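Local atomic coordinates of cytidylyltransferase (Leptospira borgpetersenii serovar Hardjo-bovis, PDB entry 6OEW), a protein that probably acts as a metal-dependent nucleotidyltransferase, transferring a cytidylyl group from a nucleotide to an acceptor. Residues V56-E60 and R89-A93; L159-C163 and I172-V176. One frame throughout, in Å; residues are numbered along the deposited sequence.

Interaction 1: residues V56-E60 and R89-A93; sequences VLTTE and RYLDA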
loop_
_atom_site.group_PDB
_atom_site.type_symbol
_atom_site.label_atom_id
_atom_site.label_comp_id
_atom_site.label_asym_id
_atom_site.label_seq_id
_atom_site.Cartn_x
_atom_site.Cartn_y
_atom_site.Cartn_z
ATOM N N VAL A 56 7.005 -2.451 8.492
ATOM C CA VAL A 56 5.612 -2.831 8.703
ATOM C C VAL A 56 5.130 -2.172 9.988
ATOM O O VAL A 56 5.749 -2.317 11.056
ATOM C CB VAL A 56 5.448 -4.360 8.767
ATOM C CG1 VAL A 56 4.023 -4.742 9.209
ATOM C CG2 VAL A 56 5.776 -5.003 7.420
ATOM N N LEU A 57 4.034 -1.428 9.886
ATOM C CA LEU A 57 3.455 -0.703 11.002
ATOM C C LEU A 57 2.199 -1.460 11.413
ATOM O O LEU A 57 1.228 -1.504 10.655
ATOM C CB LEU A 57 3.092 0.719 10.615
ATOM C CG LEU A 57 4.170 1.812 10.613
ATOM C CD1 LEU A 57 5.377 1.389 9.769
ATOM C CD2 LEU A 57 3.530 3.082 10.096
ATOM N N THR A 58 2.194 -2.006 12.625
ATOM C CA THR A 58 1.032 -2.778 13.057
ATOM C C THR A 58 0.639 -2.325 14.464
ATOM O O THR A 58 1.095 -1.270 14.923
ATOM C CB THR A 58 1.345 -4.283 12.963
ATOM O OG1 THR A 58 0.145 -5.061 13.163
ATOM C CG2 THR A 58 2.419 -4.690 13.983
ATOM N N THR A 59 -0.240 -3.060 15.146
ATOM C CA THR A 59 -0.679 -2.653 16.472
ATOM C C THR A 59 0.099 -3.407 17.544
ATOM O O THR A 59 0.855 -4.337 17.264
ATOM C CB THR A 59 -2.184 -2.900 16.698
ATOM O OG1 THR A 59 -2.355 -4.236 17.172
ATOM C CG2 THR A 59 -2.983 -2.728 15.392
ATOM N N GLU A 60 -0.146 -3.017 18.786
ATOM C CA GLU A 60 0.442 -3.650 19.958
ATOM C C GLU A 60 -0.388 -4.812 20.482
ATOM O O GLU A 60 -0.006 -5.425 21.489
ATOM C CB GLU A 60 0.620 -2.618 21.075
ATOM C CG GLU A 60 1.496 -1.426 20.652
ATOM C CD GLU A 60 1.817 -0.496 21.816
ATOM O OE1 GLU A 60 1.595 0.734 21.700
ATOM O OE2 GLU A 60 2.293 -1.001 22.848
ATOM N N ARG A 89 0.382 6.469 14.436
ATOM C CA ARG A 89 1.242 5.327 14.130
ATOM C C ARG A 89 2.270 5.683 13.058
ATOM O O ARG A 89 3.451 5.317 13.176
ATOM C CB ARG A 89 0.412 4.128 13.678
ATOM C CG ARG A 89 1.151 2.794 13.841
ATOM C CD ARG A 89 0.548 1.656 13.006
ATOM N NE ARG A 89 -0.841 1.389 13.386
ATOM C CZ ARG A 89 -1.636 0.561 12.717
ATOM N NH1 ARG A 89 -1.166 -0.094 11.644
ATOM N NH2 ARG A 89 -2.895 0.379 13.131
ATOM N N TYR A 90 1.842 6.394 12.004
ATOM C CA TYR A 90 2.775 6.767 10.936
ATOM C C TYR A 90 3.732 7.854 11.395
ATOM O O TYR A 90 4.904 7.873 10.992
ATOM C CB TYR A 90 2.025 7.245 9.698
ATOM C CG TYR A 90 1.748 6.144 8.727
ATOM C CD1 TYR A 90 0.694 5.261 8.945
ATOM C CD2 TYR A 90 2.551 5.964 7.599
ATOM C CE1 TYR A 90 0.436 4.234 8.068
ATOM C CE2 TYR A 90 2.303 4.938 6.714
ATOM C CZ TYR A 90 1.245 4.071 6.963
ATOM O OH TYR A 90 1.004 3.045 6.077
ATOM N N LEU A 91 3.247 8.793 12.207
ATOM C CA LEU A 91 4.126 9.857 12.677
ATOM C C LEU A 91 5.172 9.294 13.638
ATOM O O LEU A 91 6.359 9.623 13.539
ATOM C CB LEU A 91 3.297 10.968 13.326
ATOM C CG LEU A 91 3.984 12.287 13.649
ATOM C CD1 LEU A 91 4.722 12.815 12.435
ATOM C CD2 LEU A 91 2.974 13.300 14.142
ATOM N N ASP A 92 4.752 8.413 14.554
ATOM C CA ASP A 92 5.703 7.738 15.439
ATOM C C ASP A 92 6.773 6.995 14.629
ATOM O O ASP A 92 7.979 7.125 14.887
ATOM C CB ASP A 92 4.974 6.737 16.345
ATOM C CG ASP A 92 4.192 7.377 17.500
ATOM O OD1 ASP A 92 4.297 8.584 17.757
ATOM O OD2 ASP A 92 3.437 6.618 18.160
ATOM N N ALA A 93 6.340 6.201 13.646
ATOM C CA ALA A 93 7.277 5.404 12.864
ATOM C C ALA A 93 8.226 6.291 12.068
ATOM O O ALA A 93 9.436 6.038 12.031
ATOM C CB ALA A 93 6.517 4.473 11.922
#

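Interaction 2: residues L159-C163 and I172-V176; sequences LDSIC and IVPYV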
loop_
_atom_site.group_PDB
_atom_site.type_symbol
_atom_site.label_atom_id
_atom_site.label_comp_id
_atom_site.label_asym_id
_atom_site.label_seq_id
_atom_site.Cartn_x
_atom_site.Cartn_y
_atom_site.Cartn_z
ATOM N N LEU A 159 -1.279 17.411 9.126
ATOM C CA LEU A 159 -2.503 16.636 9.349
ATOM C C LEU A 159 -2.673 16.269 10.816
ATOM O O LEU A 159 -3.786 16.343 11.350
ATOM C CB LEU A 159 -2.505 15.370 8.496
ATOM C CG LEU A 159 -2.525 15.616 6.989
ATOM C CD1 LEU A 159 -2.581 14.298 6.240
ATOM C CD2 LEU A 159 -3.711 16.523 6.644
ATOM N N ASP A 160 -1.590 15.849 11.483
ATOM C CA ASP A 160 -1.672 15.571 12.919
ATOM C C ASP A 160 -2.176 16.782 13.690
ATOM O O ASP A 160 -2.984 16.650 14.617
ATOM C CB ASP A 160 -0.306 15.134 13.449
ATOM C CG ASP A 160 -0.306 14.898 14.938
ATOM O OD1 ASP A 160 -1.187 14.162 15.435
ATOM O OD2 ASP A 160 0.585 15.444 15.614
ATOM N N SER A 161 -1.722 17.980 13.309
ATOM C CA SER A 161 -2.141 19.190 14.008
ATOM C C SER A 161 -3.584 19.561 13.692
ATOM O O SER A 161 -4.304 20.061 14.564
ATOM C CB SER A 161 -1.215 20.350 13.641
ATOM O OG SER A 161 -1.783 21.567 14.082
ATOM N N ILE A 162 -4.023 19.320 12.460
ATOM C CA ILE A 162 -5.320 19.802 11.992
ATOM C C ILE A 162 -6.447 18.839 12.368
ATOM O O ILE A 162 -7.518 19.265 12.800
ATOM C CB ILE A 162 -5.271 20.010 10.467
ATOM C CG1 ILE A 162 -4.550 21.291 10.091
ATOM C CG2 ILE A 162 -6.670 19.991 9.852
ATOM C CD1 ILE A 162 -4.429 21.420 8.594
ATOM N N CYS A 163 -6.250 17.540 12.154
ATOM C CA CYS A 163 -7.358 16.586 12.119
ATOM C C CYS A 163 -7.677 16.019 13.494
ATOM O O CYS A 163 -6.808 15.438 14.154
ATOM C CB CYS A 163 -7.050 15.441 11.171
ATOM S SG CYS A 163 -6.781 15.988 9.493
ATOM N N ILE A 172 -5.959 8.960 7.509
ATOM C CA ILE A 172 -4.837 9.870 7.275
ATOM C C ILE A 172 -5.154 10.899 6.196
ATOM O O ILE A 172 -5.182 12.101 6.469
ATOM C CB ILE A 172 -3.535 9.133 6.910
ATOM C CG1 ILE A 172 -3.124 8.163 8.019
ATOM C CG2 ILE A 172 -2.428 10.174 6.685
ATOM C CD1 ILE A 172 -1.778 7.480 7.760
ATOM N N VAL A 173 -5.400 10.440 4.975
ATOM C CA VAL A 173 -5.501 11.321 3.813
ATOM C C VAL A 173 -6.828 12.051 3.603
ATOM O O VAL A 173 -6.821 13.008 2.819
ATOM C CB VAL A 173 -5.185 10.543 2.529
ATOM C CG1 VAL A 173 -3.816 9.932 2.613
ATOM C CG2 VAL A 173 -6.290 9.510 2.268
ATOM N N PRO A 174 -7.973 11.686 4.227
ATOM C CA PRO A 174 -9.245 12.292 3.783
ATOM C C PRO A 174 -9.254 13.807 3.750
ATOM O O PRO A 174 -9.854 14.391 2.840
ATOM C CB PRO A 174 -10.257 11.768 4.816
ATOM C CG PRO A 174 -9.725 10.497 5.203
ATOM C CD PRO A 174 -8.253 10.686 5.281
ATOM N N TYR A 175 -8.631 14.467 4.725
ATOM C CA TYR A 175 -8.631 15.924 4.703
ATOM C C TYR A 175 -7.895 16.453 3.474
ATOM O O TYR A 175 -8.291 17.479 2.910
ATOM C CB TYR A 175 -8.017 16.488 5.984
ATOM C CG TYR A 175 -8.090 18.000 6.067
ATOM C CD1 TYR A 175 -9.147 18.630 6.706
ATOM C CD2 TYR A 175 -7.104 18.802 5.478
ATOM C CE1 TYR A 175 -9.224 20.016 6.786
ATOM C CE2 TYR A 175 -7.177 20.189 5.549
ATOM C CZ TYR A 175 -8.229 20.784 6.195
ATOM O OH TYR A 175 -8.297 22.150 6.261
ATOM N N VAL A 176 -6.827 15.769 3.041
ATOM C CA VAL A 176 -6.110 16.208 1.837
ATOM C C VAL A 176 -7.007 16.060 0.618
ATOM O O VAL A 176 -7.173 16.995 -0.175
ATOM C CB VAL A 176 -4.796 15.426 1.655
ATOM C CG1 VAL A 176 -4.175 15.741 0.264
ATOM C CG2 VAL A 176 -3.802 15.776 2.745
#

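Interaction 1: residues V56-E60 and R89-A93
Leu57, on strand 54-59, pushes one methyl squarely onto the phenol ring of Tyr90 on helix 86-96, a worked example of an aliphatic branch seating a helix against a sheet. Leu57 CD2 stands 3.6 Å from the centroid of the Tyr90 ring and only 7° off the ring normal, a CH-pi contact over the centre of the face. Leu57 CD2 and CG both also meet Ala93 CB at 3.8 Å, so the methyl sits between the ring and the next turn of the helix. This apolar half is tight and buried. Tyr90 OH is hydrogen-bonded to the carbonyl of Leu14 on the neighbouring strand 11-16, which helps to hold the ring in place.

Towards Thr59 the fit is looser and polar. Arg89 leaves the helix with CG anti to its own N (chi1 -159°) and bends at chi3, laying CD against Leu57, with 3.6 Å between Arg89 CD and Leu57 CB. Arg89 NH1 approaches Leu57 O near the guanidinium plane at 2.9 Å, but the N-H...O angle of 128° makes the bond weak. Thr58 O lies over one face of the group, while Thr59 CG2 is no nearer than 3.8 Å to Arg89 NH2. The firmer hold on the guanidinium comes from Ser82 O, which accepts from NE. Beyond Thr59 the chain turns outward to the exposed Glu60. Helix 86-96, leading from strand 77-81 to strand 101-106, forms a beta-alpha-beta crossover of the Rossmann-like GT-A core, which probably binds the nucleotide.

Interaction 2: residues L159-C163 and I172-V176
A three-helix connection on the flank of the GT-A-type domain is closed here, where the end of helix 153-162 faces the start of helix 174-178 with the short helix 166-171 between them in sequence. The principle at work is apolar interlocking: mainly packing of carbon and sulfur, with one carbonyl oxygen touched by a methyl. Leu159 carries one half of the contact. With CG anti to its carbonyl carbon (chi1 -64°), it spreads its two methyls over the opposing segment. Leu159 CD1 comes to 3.4 Å from Ile172 O, the backbone carbonyl at the point where the chain leaves helix 166-171 with positive phi. Leu159 CD2 packs against Val176 CG2 at 4.0 Å, the two side chains crossing at about a right angle.

The Tyr175 ring, next to Val176, takes Ile162 and Cys163, with Leu159 CD2 also near. Ile162 is exposed, yet its CG2 is set over one face of the Tyr175 ring, 4.0 Å from the centroid and 13° off the normal, a CH-pi contact displaced toward the rim. Nearby, Arg169 NH2 makes a salt bridge to Asp160 OD1 and NH1 donates to Cys163 O, tying helix 166-171 to the end of helix 153-162. Cys163, the first residue to leave helical geometry, approaches obliquely: its SG lies 5.0 Å from the Tyr175 ring centroid, a sulfur-aromatic contact, and touches Tyr175 CB at 3.8 Å.

Interactions 1 and 2 follow one another along the chain, the first closing before the second opens, and their centres lie 16 Å apart within the same cytidylyltransferase family region. Interaction 1 joins helix 86-96 to strand 54-59 of the central mixed sheet; interaction 2 joins helix 153-162 to helix 174-178. They meet through helix 86-96: Tyr90 CD1 lies 3.5 Å from Ile172 CD1, and Leu91 CD2 is equally close to Asp160 OD2. Helix 86-96 and the 153-178 region thus lie side by side against the same sheet. The side chains of Tyr90 and Ile172 are about 11 and 12 Å from the bound magnesium ion, so both contacts lie away from it and from the magnesium-binding Asp108.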